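Long-range contacts in NBS-LRR class disease resistance protein (Oryza sativa subsp. japonica, PDB 6FU9), which probably acts as an intracellular plant immune receptor, here represented by a small ferredoxin-like domain of the heavy-metal-associated type bound to another protein: residues 6-11 with 48-53; 11-16 with 65-70. One frame throughout, in Å; residues are numbered along the deposited sequence.

Contact 1 (6-11 with 48-53); sequences MQKIVF and VVVGDG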
# COMPACT_ATOMS: atom_id res chain seq x y z
N MET A 6 -11.63 9.67 -4.08
CA MET A 6 -11.28 8.29 -4.40
C MET A 6 -10.68 7.55 -3.19
O MET A 6 -10.12 8.12 -2.31
CB MET A 6 -10.30 8.31 -5.56
CG MET A 6 -11.03 8.72 -6.85
SD MET A 6 -10.04 8.93 -8.30
CE MET A 6 -9.74 7.25 -8.37
N GLN A 7 -10.85 6.23 -3.28
CA GLN A 7 -10.35 5.28 -2.32
C GLN A 7 -9.03 4.63 -2.84
O GLN A 7 -8.90 4.48 -4.05
CB GLN A 7 -11.32 4.06 -2.27
CG GLN A 7 -12.69 4.17 -1.64
CD GLN A 7 -13.53 2.99 -2.12
OE1 GLN A 7 -14.00 2.94 -3.20
NE2 GLN A 7 -13.82 2.10 -1.20
N LYS A 8 -8.19 4.23 -1.92
CA LYS A 8 -6.99 3.43 -2.17
C LYS A 8 -7.00 2.26 -1.28
O LYS A 8 -7.04 2.41 -0.02
CB LYS A 8 -5.74 4.27 -1.96
CG LYS A 8 -4.45 3.53 -2.27
CD LYS A 8 -3.26 4.49 -2.14
CE LYS A 8 -1.95 3.88 -2.34
NZ LYS A 8 -0.98 4.98 -2.19
N ILE A 9 -7.01 1.03 -1.82
CA ILE A 9 -7.05 -0.18 -1.08
C ILE A 9 -5.85 -1.02 -1.50
O ILE A 9 -5.64 -1.22 -2.70
CB ILE A 9 -8.30 -1.00 -1.36
CG1 ILE A 9 -9.59 -0.19 -1.10
CG2 ILE A 9 -8.29 -2.26 -0.53
CD1 ILE A 9 -10.82 -0.77 -1.69
N VAL A 10 -5.06 -1.47 -0.55
CA VAL A 10 -3.89 -2.32 -0.86
C VAL A 10 -4.10 -3.67 -0.23
O VAL A 10 -4.39 -3.75 1.00
CB VAL A 10 -2.59 -1.70 -0.38
CG1 VAL A 10 -1.38 -2.56 -0.87
CG2 VAL A 10 -2.41 -0.27 -0.84
N PHE A 11 -3.94 -4.72 -1.04
CA PHE A 11 -3.96 -6.09 -0.58
C PHE A 11 -2.54 -6.67 -0.63
O PHE A 11 -1.74 -6.26 -1.49
CB PHE A 11 -4.86 -6.97 -1.42
CG PHE A 11 -6.30 -6.56 -1.44
CD1 PHE A 11 -7.14 -6.88 -0.38
CD2 PHE A 11 -6.85 -5.87 -2.49
CE1 PHE A 11 -8.48 -6.52 -0.38
CE2 PHE A 11 -8.18 -5.50 -2.50
CZ PHE A 11 -8.99 -5.84 -1.45
N VAL A 48 -2.40 -2.91 -5.47
CA VAL A 48 -2.81 -1.55 -5.14
C VAL A 48 -3.97 -1.18 -6.05
O VAL A 48 -3.83 -1.16 -7.28
CB VAL A 48 -1.65 -0.54 -5.25
CG1 VAL A 48 -2.19 0.85 -4.85
CG2 VAL A 48 -0.45 -0.93 -4.47
N VAL A 49 -5.11 -0.85 -5.44
CA VAL A 49 -6.36 -0.60 -6.10
C VAL A 49 -6.85 0.81 -5.86
O VAL A 49 -6.90 1.22 -4.69
CB VAL A 49 -7.42 -1.60 -5.67
CG1 VAL A 49 -8.66 -1.48 -6.53
CG2 VAL A 49 -6.86 -3.03 -5.64
N VAL A 50 -7.19 1.55 -6.87
CA VAL A 50 -7.73 2.90 -6.74
C VAL A 50 -9.04 2.97 -7.43
O VAL A 50 -9.24 2.48 -8.52
CB VAL A 50 -6.73 3.93 -7.33
CG1 VAL A 50 -7.29 5.29 -7.46
CG2 VAL A 50 -5.44 3.93 -6.48
N GLY A 51 -10.00 3.67 -6.82
CA GLY A 51 -11.28 3.86 -7.47
C GLY A 51 -12.29 4.58 -6.60
O GLY A 51 -11.91 5.35 -5.72
N ASP A 52 -13.56 4.40 -6.92
CA ASP A 52 -14.63 5.13 -6.26
C ASP A 52 -15.83 4.22 -6.12
O ASP A 52 -16.39 3.77 -7.08
CB ASP A 52 -14.93 6.42 -7.06
CG ASP A 52 -16.11 7.25 -6.48
OD1 ASP A 52 -16.39 7.18 -5.26
OD2 ASP A 52 -16.71 8.02 -7.27
N GLY A 53 -16.23 3.94 -4.89
CA GLY A 53 -17.36 3.05 -4.68
C GLY A 53 -17.06 1.56 -4.89
O GLY A 53 -17.91 0.83 -5.34
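Gln7 and Gly51 open a run of paired backbone that shows how neighbouring antiparallel strands satisfy each other's polar groups two at a time. Gln7 N donates to Gly51 O over 2.8 Å at an N-H...O angle of 165°, and Gly51 N returns the bond to Gln7 O at 3.1 Å. Two residues on, Ile9 N gives to Val49 O at 2.9 Å, while Val49 N answers to Ile9 O at 2.8 Å. Lys8–Val50 sits between these pairs and Val10–Val48 follows beyond Ile9–Val49, both non-hydrogen-bonded; at Lys8–Val50 the alpha carbons lend C-H donors, Val50 CA lying 3.3 Å from Gln7 O. The backbone groups of Lys8 and Val10 are satisfied on the far edge, by Ser76 and by Leu73 and Glu74 of strand 71-77. Strand 7-12 is thus an inner strand of the antiparallel sheet of a beta-alpha-beta-beta-alpha-beta ferredoxin-like fold, with 46-51 and 71-77 as its neighbours. Gln7 carries its CG beside its own backbone N (chi1 -71°) and runs on extended, which brings OE1 to the turn beyond Gly51, where Ile54 N hydrogen-bonds to it. Val10 and Val48 run alongside one another from the same face of the sheet, Val10 CG1 being 4.1 Å from Val48 CG2. On their face the long, straight aliphatic chain of Lys8 crosses Val48 at a slant, CE against CG1 at 3.9 Å, and its NZ makes a weak hydrogen bond to the backbone of another protein's chain. The reverse face, bearing Ile9 and Val49, turns to helix 56-66 and the residues leading into it, and there Val49 CG2 sits 4.2 Å from CE2 at the edge of the Phe11 ring.

Contact 2 (11-16 with 65-70); sequences FKIPMV and KKVGPA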
# COMPACT_ATOMS: atom_id res chain seq x y z
N PHE A 11 -3.94 -4.72 -1.04
CA PHE A 11 -3.96 -6.09 -0.58
C PHE A 11 -2.54 -6.67 -0.63
O PHE A 11 -1.74 -6.26 -1.49
CB PHE A 11 -4.86 -6.97 -1.42
CG PHE A 11 -6.30 -6.56 -1.44
CD1 PHE A 11 -7.14 -6.88 -0.38
CD2 PHE A 11 -6.85 -5.87 -2.49
CE1 PHE A 11 -8.48 -6.52 -0.38
CE2 PHE A 11 -8.18 -5.50 -2.50
CZ PHE A 11 -8.99 -5.84 -1.45
N LYS A 12 -2.25 -7.59 0.28
CA LYS A 12 -1.08 -8.47 0.18
C LYS A 12 -1.60 -9.82 -0.21
O LYS A 12 -2.47 -10.41 0.46
CB LYS A 12 -0.31 -8.45 1.48
CG LYS A 12 0.56 -7.20 1.68
CD LYS A 12 1.94 -7.15 0.97
CE LYS A 12 2.98 -7.89 1.76
NZ LYS A 12 4.28 -7.98 1.07
N ILE A 13 -1.09 -10.37 -1.34
CA ILE A 13 -1.54 -11.69 -1.84
C ILE A 13 -0.29 -12.39 -2.24
O ILE A 13 0.32 -12.02 -3.26
CB ILE A 13 -2.51 -11.59 -3.03
CG1 ILE A 13 -3.55 -10.48 -2.85
CG2 ILE A 13 -3.17 -12.93 -3.25
CD1 ILE A 13 -4.58 -10.37 -3.95
N PRO A 14 0.14 -13.37 -1.46
CA PRO A 14 1.21 -14.24 -1.98
C PRO A 14 0.85 -14.69 -3.43
O PRO A 14 -0.25 -15.17 -3.67
CB PRO A 14 1.20 -15.41 -1.01
CG PRO A 14 0.79 -14.76 0.26
CD PRO A 14 -0.28 -13.77 -0.12
N MET A 15 1.74 -14.46 -4.38
CA MET A 15 1.44 -14.83 -5.79
C MET A 15 2.52 -15.64 -6.43
O MET A 15 3.60 -15.13 -6.57
CB MET A 15 1.04 -13.54 -6.58
CG MET A 15 -0.43 -13.14 -6.37
SD MET A 15 -1.07 -11.63 -7.14
CE MET A 15 0.03 -10.44 -6.34
N VAL A 16 2.26 -16.91 -6.77
CA VAL A 16 3.35 -17.83 -7.16
C VAL A 16 4.19 -17.35 -8.40
O VAL A 16 5.39 -17.65 -8.50
CB VAL A 16 2.87 -19.32 -7.31
CG1 VAL A 16 4.05 -20.26 -7.54
CG2 VAL A 16 2.10 -19.80 -6.07
N LYS A 65 -11.18 -16.59 -3.46
CA LYS A 65 -11.69 -17.75 -4.21
C LYS A 65 -10.90 -18.03 -5.46
O LYS A 65 -10.72 -19.20 -5.81
CB LYS A 65 -13.18 -17.55 -4.57
CG LYS A 65 -14.09 -17.64 -3.34
CD LYS A 65 -15.59 -17.62 -3.64
CE LYS A 65 -16.04 -16.30 -4.17
NZ LYS A 65 -17.53 -16.32 -4.24
N LYS A 66 -10.36 -16.98 -6.10
CA LYS A 66 -9.82 -17.13 -7.43
C LYS A 66 -8.33 -16.93 -7.53
O LYS A 66 -7.71 -17.41 -8.51
CB LYS A 66 -10.56 -16.15 -8.36
CG LYS A 66 -12.05 -16.40 -8.46
CD LYS A 66 -12.77 -15.26 -9.17
CE LYS A 66 -14.18 -15.64 -9.55
NZ LYS A 66 -14.19 -16.63 -10.67
N VAL A 67 -7.71 -16.22 -6.62
CA VAL A 67 -6.29 -15.85 -6.76
C VAL A 67 -5.43 -16.39 -5.66
O VAL A 67 -4.38 -16.97 -5.97
CB VAL A 67 -6.13 -14.32 -6.83
CG1 VAL A 67 -4.66 -13.91 -6.88
CG2 VAL A 67 -6.92 -13.73 -8.01
N GLY A 68 -5.79 -16.23 -4.39
CA GLY A 68 -4.94 -16.70 -3.30
C GLY A 68 -5.36 -16.07 -2.01
O GLY A 68 -6.36 -15.32 -2.00
N PRO A 69 -4.61 -16.28 -0.94
CA PRO A 69 -5.02 -15.88 0.39
C PRO A 69 -4.83 -14.37 0.68
O PRO A 69 -3.97 -13.93 1.44
CB PRO A 69 -4.16 -16.72 1.29
CG PRO A 69 -2.99 -17.06 0.50
CD PRO A 69 -3.44 -17.17 -0.90
N ALA A 70 -5.65 -13.55 0.06
CA ALA A 70 -5.56 -12.13 0.15
C ALA A 70 -5.84 -11.60 1.56
O ALA A 70 -6.75 -12.07 2.22
CB ALA A 70 -6.50 -11.51 -0.87
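Ile13 turns CG2 anti to its backbone N and sets CG1 beside it, at a chi1 of -41°, so that the two branches reach different parts of 65-70: CG2 goes to the helix exit at Val67 and Gly68, CG1 to Ala70. Val67 meets it through CG1, likewise anti to its own N (chi1 176°), and the two side chains cross at about a right angle with Val67 CG1 4.0 Å from Ile13 CG2. Ile13 CG2 also lies 4.0 Å from Gly68 C, against bare backbone. Beyond helix 56-66 the backbone breaks from helical geometry at Gly68, whose phi is positive, and an inverse gamma turn centred on Pro69 follows, closed by Ala70 N bonding to Gly68 O over 2.8 Å. The inverse gamma turn brings the Ala70 methyl to the other branch of Ile13, with CB 3.7 Å from Ile13 CG1 and 3.8 Å from Ile13 CD1, so that both branches of the isoleucine have an apolar partner. No hydrogen bond joins the two segments; the polar element is a weaker one, Ala70 CA offering its C-H to Lys12 O at 3.6 Å. At the more exposed side of the contact the two prolines approach, Pro14 CD standing 4.3 Å from Pro69 CG, while Met15 brings SD to 4.3 Å from Val67 CG1. The contact therefore joins the loop leaving strand 7-12 to the connection between helix 56-66 and strand 71-77. Val67 also reaches Ala24 of helix 18-29, which Met15 touches at Ser20 and Arg21; Ala70 rests on Leu63 of helix 56-66, and Ile13 and Met15 both pack on Val47 of strand 46-51.

Both contacts draw on strand 7-12, yet their centres lie about 17 Å apart on opposite sides of the chain's centre: contact 1 is sheet pairing, contact 2 the packing of loops at the far end. Phe11 is common to both segments, and its ring packs under helix 56-66, which follows 48-53 in the chain and ends within 65-70. In metal-carrying relatives of this fold the loop after the first strand holds paired cysteines; 11-16 has none. The bound protein meets contact 1 along the Lys8, Val48 and Val50 face and reaches contact 2 at Lys12, whose NZ makes salt bridges to Asp45 and to an acidic side chain of that other chain.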